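Local coordinates for putative glycoside hydrolase (Bacteroides ovatus, PDB 4ONZ), which is of undetermined specific activity but resembles glycoside hydrolases and related carbohydrate-active proteins built on a five-bladed beta-propeller, at residues P250-T255 with I259-N264; M231-P236 with G284-D289; M134-W139 with W157-L162. All blocks are in the same frame, centred on the assembly; numbering follows the deposited sequence.

Contact 1 of 3, residues P250-T255 with I259-N264; sequences PPAIRT and IVLVYN
The methyl CB of Ala-252 sits between two side chains of the opposite strand, 4.0 Å from CG2 of Ile-259 and 4.1 Å from CD1 of Leu-261. With CG anti to the backbone N (chi1 175°) and chi2 near 64°, Leu-261 turns CD1 toward Ala-252. On the opposite face, that of Val-260 and Val-262, the Pro-250 ring lays CD 3.8 Å from CG1 of Val-262, and Thr-255 sets its methyl CG2 against CG2 of Val-260. The antiparallel backbones meet at the hydrogen-bonded pair Ile-253 and Val-260. There Ile-253 N reaches Val-260 O at 2.9 Å, and the return bond from Val-260 N to Ile-253 O is nearly straight at its hydrogen, 175°. Toward Pro-250 the strands draw apart, and a water takes over the bridging, accepting from Val-262 N at 2.8 Å and donating to Pro-250 O, which Ser-181 OG also binds. At the other end the extended Arg-254 carries NH1 slantwise to 4.1 Å from CG1 of Ile-259, while its NE forms a salt bridge with Asp-194. This is a beta hairpin in the buried interior of a propeller blade. Its register rests on one pair of backbone bonds, apolar branches cover both faces, and where the strands part the water continues the polar link without a direct backbone bond.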
# COMPACT_ATOMS: atom_id res chain seq x y z
N PRO A 250 -0.55 2.98 3.11
CA PRO A 250 -1.66 3.37 2.23
C PRO A 250 -1.45 4.78 1.67
O PRO A 250 -0.48 5.46 2.03
CB PRO A 250 -2.89 3.34 3.16
CG PRO A 250 -2.36 3.36 4.54
CD PRO A 250 -0.92 2.97 4.53
N PRO A 251 -2.33 5.21 0.75
CA PRO A 251 -2.27 6.56 0.19
C PRO A 251 -2.23 7.62 1.30
O PRO A 251 -2.86 7.43 2.32
CB PRO A 251 -3.57 6.65 -0.60
CG PRO A 251 -3.78 5.25 -1.08
CD PRO A 251 -3.38 4.40 0.09
N ALA A 252 -1.45 8.68 1.12
CA ALA A 252 -1.33 9.74 2.13
C ALA A 252 -2.66 10.47 2.19
O ALA A 252 -3.44 10.48 1.23
CB ALA A 252 -0.20 10.69 1.80
N ILE A 253 -2.93 11.10 3.32
CA ILE A 253 -4.21 11.76 3.50
C ILE A 253 -4.10 13.14 4.14
O ILE A 253 -3.42 13.31 5.16
CB ILE A 253 -5.18 10.82 4.27
CG1 ILE A 253 -6.60 11.39 4.30
CG2 ILE A 253 -4.67 10.54 5.69
CD1 ILE A 253 -7.60 10.46 4.95
N ARG A 254 -4.74 14.12 3.52
CA ARG A 254 -4.78 15.47 4.07
C ARG A 254 -5.64 15.50 5.34
O ARG A 254 -6.64 14.79 5.43
CB ARG A 254 -5.35 16.47 3.07
CG ARG A 254 -4.44 16.82 1.90
CD ARG A 254 -4.93 18.12 1.27
NE ARG A 254 -4.21 18.48 0.05
CZ ARG A 254 -3.09 19.21 -0.00
NH1 ARG A 254 -2.51 19.67 1.10
NH2 ARG A 254 -2.56 19.48 -1.19
N THR A 255 -5.20 16.30 6.32
CA THR A 255 -5.92 16.49 7.59
C THR A 255 -5.83 17.97 7.96
O THR A 255 -5.12 18.72 7.29
CB THR A 255 -5.28 15.69 8.76
OG1 THR A 255 -4.02 16.27 9.11
CG2 THR A 255 -5.10 14.22 8.39
N ILE A 259 -0.47 16.99 5.94
CA ILE A 259 -0.55 15.70 5.26
C ILE A 259 -0.01 14.62 6.19
O ILE A 259 1.08 14.76 6.73
CB ILE A 259 0.29 15.70 3.97
CG1 ILE A 259 -0.28 16.73 2.98
CG2 ILE A 259 0.32 14.31 3.33
CD1 ILE A 259 0.66 17.11 1.86
N VAL A 260 -0.78 13.55 6.36
CA VAL A 260 -0.33 12.41 7.16
C VAL A 260 -0.04 11.23 6.23
O VAL A 260 -0.89 10.83 5.41
CB VAL A 260 -1.34 12.00 8.26
CG1 VAL A 260 -0.91 10.69 8.94
CG2 VAL A 260 -1.48 13.11 9.30
N LEU A 261 1.17 10.70 6.36
CA LEU A 261 1.56 9.51 5.64
C LEU A 261 1.68 8.39 6.66
O LEU A 261 2.48 8.50 7.60
CB LEU A 261 2.89 9.70 4.92
CG LEU A 261 3.46 8.45 4.22
CD1 LEU A 261 2.55 7.98 3.08
CD2 LEU A 261 4.87 8.70 3.71
N VAL A 262 0.85 7.36 6.53
CA VAL A 262 0.99 6.16 7.34
C VAL A 262 2.06 5.32 6.64
O VAL A 262 1.97 5.05 5.43
CB VAL A 262 -0.34 5.37 7.49
CG1 VAL A 262 -0.09 4.00 8.10
CG2 VAL A 262 -1.33 6.15 8.33
N TYR A 263 3.10 4.93 7.38
CA TYR A 263 4.17 4.16 6.79
C TYR A 263 4.57 2.99 7.68
O TYR A 263 4.24 2.94 8.86
CB TYR A 263 5.37 5.07 6.47
CG TYR A 263 6.20 5.53 7.65
CD1 TYR A 263 5.87 6.69 8.35
CD2 TYR A 263 7.35 4.85 8.02
CE1 TYR A 263 6.65 7.12 9.41
CE2 TYR A 263 8.14 5.28 9.07
CZ TYR A 263 7.79 6.41 9.76
OH TYR A 263 8.58 6.82 10.82
N ASN A 264 5.26 2.04 7.07
CA ASN A 264 5.69 0.85 7.74
C ASN A 264 7.18 0.87 8.00
O ASN A 264 7.98 1.09 7.09
CB ASN A 264 5.33 -0.35 6.89
CG ASN A 264 3.85 -0.46 6.68
OD1 ASN A 264 3.11 -0.71 7.62
ND2 ASN A 264 3.40 -0.27 5.45
O HOH W 1 -0.91 6.96 4.40

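Contact 2 of 3, residues M231-P236 with G284-D289; sequences MKIIQP and GQLLLD
Ile-234 and Leu-286 reach toward each other tip to tip, and here the contact is densest. CD2 of Leu-286 lies 3.8 Å from CD1 of Ile-234 and 3.9 Å from its CG2, while the other leucine branch, CD1, meets the same CG2 at 3.9 Å. The two arms of Ile-234 thus straddle one leucine methyl: CG1 stands between the backbone N and the carbonyl carbon (chi1 59°), which leaves CG2 anti to that carbon and sends both arms toward the strand. Beside this pair, Ile-233 crosses Leu-288 at about a right angle and touches it through a single methyl, CG2, 3.8 Å from CD2 of Leu-288. The same CG2 is only loosely set against Leu-286, 4.4 Å from its CD2. No hydrogen bond joins the two segments, and the backbones stay well apart, with CA of Ile-234 9.0 Å from CA of Leu-286. Val-296, from the next strand, packs on both Ile-233 and Leu-286. The far side of the loop is quite different: Lys-232 and Gln-235 are exposed there and do not reach the strand. A long irregular loop is thereby laid, through two consecutive isoleucines, over the face of strand 281-288 that carries Leu-286 and Leu-288, an apolar loop-on-sheet packing within a beta-propeller.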
# COMPACT_ATOMS: atom_id res chain seq x y z
N MSE A 231 15.57 12.79 -3.79
CA MSE A 231 15.44 13.50 -2.52
C MSE A 231 14.74 12.67 -1.48
O MSE A 231 13.56 12.33 -1.65
CB MSE A 231 14.64 14.77 -2.74
CG MSE A 231 14.55 15.53 -1.43
SE MSE A 231 13.62 17.24 -1.69
CE MSE A 231 11.81 16.49 -1.85
N LYS A 232 15.43 12.37 -0.39
CA LYS A 232 14.84 11.60 0.71
C LYS A 232 14.17 12.53 1.69
O LYS A 232 14.77 13.51 2.14
CB LYS A 232 15.90 10.78 1.45
CG LYS A 232 16.59 9.75 0.59
CD LYS A 232 17.70 9.05 1.36
CE LYS A 232 18.36 8.02 0.47
NZ LYS A 232 19.41 7.24 1.19
N ILE A 233 12.92 12.22 2.02
CA ILE A 233 12.15 12.99 2.98
C ILE A 233 12.44 12.49 4.39
O ILE A 233 12.65 13.29 5.30
CB ILE A 233 10.65 12.92 2.65
CG1 ILE A 233 10.44 13.53 1.26
CG2 ILE A 233 9.85 13.67 3.71
CD1 ILE A 233 9.01 13.51 0.77
N ILE A 234 12.38 11.17 4.58
CA ILE A 234 12.83 10.52 5.81
C ILE A 234 13.55 9.23 5.44
O ILE A 234 13.45 8.75 4.30
CB ILE A 234 11.72 10.20 6.83
CG1 ILE A 234 10.65 9.28 6.24
CG2 ILE A 234 11.13 11.50 7.37
CD1 ILE A 234 9.80 8.63 7.30
N GLN A 235 14.29 8.71 6.40
CA GLN A 235 15.02 7.47 6.23
C GLN A 235 15.08 6.75 7.57
O GLN A 235 14.61 7.28 8.58
CB GLN A 235 16.40 7.71 5.60
CG GLN A 235 17.25 8.74 6.31
CD GLN A 235 18.37 9.24 5.42
OE1 GLN A 235 18.32 10.36 4.93
NE2 GLN A 235 19.34 8.38 5.15
N PRO A 236 15.60 5.52 7.59
CA PRO A 236 15.64 4.75 8.83
C PRO A 236 16.47 5.35 9.95
O PRO A 236 17.44 6.07 9.69
CB PRO A 236 16.21 3.41 8.37
CG PRO A 236 15.78 3.30 6.95
CD PRO A 236 15.91 4.68 6.42
N GLY A 284 4.10 3.51 11.58
CA GLY A 284 4.28 4.86 12.10
C GLY A 284 3.51 5.86 11.28
O GLY A 284 2.81 5.49 10.34
N GLN A 285 3.63 7.13 11.65
CA GLN A 285 2.98 8.21 10.92
C GLN A 285 3.92 9.40 10.80
O GLN A 285 4.68 9.70 11.72
CB GLN A 285 1.68 8.66 11.57
CG GLN A 285 0.57 7.64 11.49
CD GLN A 285 -0.74 8.11 12.09
OE1 GLN A 285 -1.05 9.31 12.11
NE2 GLN A 285 -1.52 7.16 12.57
N LEU A 286 3.84 10.06 9.66
CA LEU A 286 4.64 11.23 9.35
C LEU A 286 3.65 12.35 9.03
O LEU A 286 2.72 12.15 8.25
CB LEU A 286 5.52 10.91 8.13
CG LEU A 286 6.62 11.88 7.72
CD1 LEU A 286 7.62 12.07 8.86
CD2 LEU A 286 7.32 11.41 6.46
N LEU A 287 3.83 13.50 9.68
CA LEU A 287 3.01 14.68 9.43
C LEU A 287 3.84 15.63 8.61
O LEU A 287 4.92 16.06 9.03
CB LEU A 287 2.61 15.37 10.74
CG LEU A 287 1.69 16.60 10.55
CD1 LEU A 287 0.32 16.18 10.03
CD2 LEU A 287 1.55 17.40 11.83
N LEU A 288 3.34 15.98 7.42
CA LEU A 288 4.05 16.90 6.55
C LEU A 288 3.23 18.15 6.34
O LEU A 288 2.02 18.14 6.52
CB LEU A 288 4.37 16.24 5.21
CG LEU A 288 5.12 14.92 5.40
CD1 LEU A 288 4.15 13.75 5.27
CD2 LEU A 288 6.25 14.76 4.40
N ASP A 289 3.91 19.22 5.95
CA ASP A 289 3.26 20.51 5.73
C ASP A 289 2.29 20.42 4.55
O ASP A 289 2.64 19.91 3.48
CB ASP A 289 4.32 21.60 5.51
CG ASP A 289 3.75 23.00 5.52
OD1 ASP A 289 2.89 23.31 4.68
OD2 ASP A 289 4.19 23.81 6.36

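Contact 3 of 3, residues M134-W139 with W157-L162; sequences MLYTAW and WTKHGL
Tyr-136 and Gly-161 hold one water between them: it lies 2.7 Å from Tyr-136 OH and accepts from Gly-161 N at 3.1 Å. No direct hydrogen bond joins the two segments, so this water carries their polar link. The phenol reaches it because CG of Tyr-136 is set between the backbone N and the carbonyl carbon (chi1 68°), which swings the hydroxyl across toward 157-162. Tyr-136 OH also comes within 3.6 Å of CG of Lys-159, whose extended chain crosses the tyrosine at about a right angle. The ammonium at its end lies beyond this contact, in salt bridges with Asp-114 and Asp-108. The apolar part is a Met-aromatic contact between Trp-157 and Met-134, a selenomethionine in this model. The methionine chain runs extended as far as SE and then bends (chi3 -70°), placing CE over the indole face, 3.7 Å from the centroid of the six-membered ring of Trp-157 and 13° off its normal, as a CH-pi contact. SE follows above the same face, more distantly at 4.8 Å from that centroid. At the base of the chain, CB of Met-134 touches CZ3 of Trp-157 at 3.6 Å. Strand 144-151 runs between the two segments and bonds to the backbone of Met-134 and Tyr-136, so these side chains span a neighbouring strand. Such reaching from the second to the outermost fourth strand occurs here within a four-stranded antiparallel sheet, the form of blade from which a beta-propeller is assembled.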
# COMPACT_ATOMS: atom_id res chain seq x y z
N MSE A 134 -3.98 2.24 -9.50
CA MSE A 134 -3.23 1.30 -8.68
C MSE A 134 -1.76 1.44 -8.94
O MSE A 134 -1.31 1.41 -10.09
CB MSE A 134 -3.64 -0.14 -8.96
CG MSE A 134 -2.82 -1.14 -8.14
SE MSE A 134 -3.19 -2.95 -8.78
CE MSE A 134 -5.02 -3.17 -8.14
N LEU A 135 -1.02 1.65 -7.86
CA LEU A 135 0.44 1.62 -7.86
C LEU A 135 0.79 0.29 -7.22
O LEU A 135 0.33 -0.00 -6.11
CB LEU A 135 1.05 2.77 -7.06
CG LEU A 135 1.27 4.11 -7.76
CD1 LEU A 135 2.47 4.04 -8.69
CD2 LEU A 135 0.04 4.55 -8.53
N TYR A 136 1.57 -0.52 -7.92
CA TYR A 136 1.96 -1.84 -7.47
C TYR A 136 3.39 -2.16 -7.92
O TYR A 136 4.03 -1.39 -8.62
CB TYR A 136 0.96 -2.90 -8.02
CG TYR A 136 1.01 -3.11 -9.53
CD1 TYR A 136 0.32 -2.27 -10.40
CD2 TYR A 136 1.74 -4.16 -10.07
CE1 TYR A 136 0.37 -2.48 -11.78
CE2 TYR A 136 1.78 -4.38 -11.44
CZ TYR A 136 1.10 -3.53 -12.29
OH TYR A 136 1.15 -3.75 -13.66
N THR A 137 3.89 -3.31 -7.49
CA THR A 137 5.24 -3.71 -7.86
C THR A 137 5.19 -4.79 -8.93
O THR A 137 4.53 -5.82 -8.73
CB THR A 137 5.96 -4.30 -6.63
OG1 THR A 137 5.90 -3.38 -5.55
CG2 THR A 137 7.41 -4.64 -6.95
N ALA A 138 5.86 -4.54 -10.06
CA ALA A 138 6.01 -5.54 -11.13
C ALA A 138 7.32 -6.25 -10.83
O ALA A 138 8.35 -5.61 -10.61
CB ALA A 138 6.06 -4.87 -12.49
N TRP A 139 7.29 -7.58 -10.80
CA TRP A 139 8.46 -8.38 -10.44
C TRP A 139 8.81 -9.35 -11.55
O TRP A 139 8.04 -10.26 -11.85
CB TRP A 139 8.14 -9.12 -9.13
CG TRP A 139 9.18 -10.02 -8.54
CD1 TRP A 139 8.97 -11.28 -8.04
CD2 TRP A 139 10.58 -9.75 -8.37
NE1 TRP A 139 10.14 -11.79 -7.55
CE2 TRP A 139 11.15 -10.88 -7.74
CE3 TRP A 139 11.41 -8.66 -8.65
CZ2 TRP A 139 12.51 -10.96 -7.41
CZ3 TRP A 139 12.76 -8.73 -8.32
CH2 TRP A 139 13.29 -9.88 -7.71
N TRP A 157 -8.64 -4.37 -14.91
CA TRP A 157 -7.49 -3.46 -14.79
C TRP A 157 -6.69 -3.36 -16.07
O TRP A 157 -6.46 -4.37 -16.72
CB TRP A 157 -6.56 -3.91 -13.64
CG TRP A 157 -7.23 -3.75 -12.33
CD1 TRP A 157 -8.02 -4.65 -11.70
CD2 TRP A 157 -7.23 -2.57 -11.51
NE1 TRP A 157 -8.52 -4.12 -10.53
CE2 TRP A 157 -8.03 -2.84 -10.39
CE3 TRP A 157 -6.61 -1.32 -11.62
CZ2 TRP A 157 -8.26 -1.90 -9.39
CZ3 TRP A 157 -6.83 -0.38 -10.62
CH2 TRP A 157 -7.64 -0.68 -9.52
N THR A 158 -6.29 -2.14 -16.42
CA THR A 158 -5.48 -1.90 -17.60
C THR A 158 -4.08 -1.50 -17.13
O THR A 158 -3.95 -0.54 -16.38
CB THR A 158 -6.07 -0.74 -18.45
OG1 THR A 158 -7.41 -1.07 -18.82
CG2 THR A 158 -5.25 -0.49 -19.71
N LYS A 159 -3.05 -2.25 -17.52
CA LYS A 159 -1.66 -1.91 -17.13
C LYS A 159 -1.22 -0.74 -17.98
O LYS A 159 -1.62 -0.64 -19.14
CB LYS A 159 -0.71 -3.10 -17.36
CG LYS A 159 -1.02 -4.31 -16.49
CD LYS A 159 -0.16 -5.51 -16.85
CE LYS A 159 -0.63 -6.78 -16.16
NZ LYS A 159 0.14 -7.97 -16.58
N HIS A 160 -0.43 0.15 -17.42
CA HIS A 160 0.11 1.28 -18.17
C HIS A 160 1.64 1.32 -18.16
O HIS A 160 2.24 2.24 -18.71
CB HIS A 160 -0.47 2.59 -17.66
CG HIS A 160 -1.93 2.73 -17.93
ND1 HIS A 160 -2.42 3.17 -19.14
CD2 HIS A 160 -3.00 2.49 -17.15
CE1 HIS A 160 -3.74 3.18 -19.10
NE2 HIS A 160 -4.12 2.77 -17.90
N GLY A 161 2.26 0.31 -17.57
CA GLY A 161 3.71 0.19 -17.54
C GLY A 161 4.31 0.74 -16.26
O GLY A 161 3.63 0.91 -15.27
N LEU A 162 5.61 1.02 -16.30
CA LEU A 162 6.31 1.49 -15.10
C LEU A 162 6.04 2.95 -14.80
O LEU A 162 5.99 3.77 -15.70
CB LEU A 162 7.81 1.27 -15.24
CG LEU A 162 8.21 -0.18 -15.52
CD1 LEU A 162 9.72 -0.28 -15.62
CD2 LEU A 162 7.66 -1.10 -14.43
O HOH W 2 1.68 -1.67 -15.30

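Overall arrangement
From the N terminus, contact 3 comes first: 134-139 and 157-162 close a short loop holding strand 144-151, so everything stays within one four-stranded antiparallel blade. The chain then crosses to another part of the propeller, where contact 2 opens at 231-236. Before it closes at 284-289, tying the loop between strands 221-222 and 245-255 to strand 281-288, the hairpin of contact 1 forms and closes, nested inside that larger loop; no contacts cross. Contacts 1 and 2 share a sheet, since strands 258-266 and 281-288 are neighbours joined by Ile-259 O with Leu-288 N and Tyr-263 O with Gly-284 N. Contact 3 lies apart, its centre about 21 Å from that of contact 1.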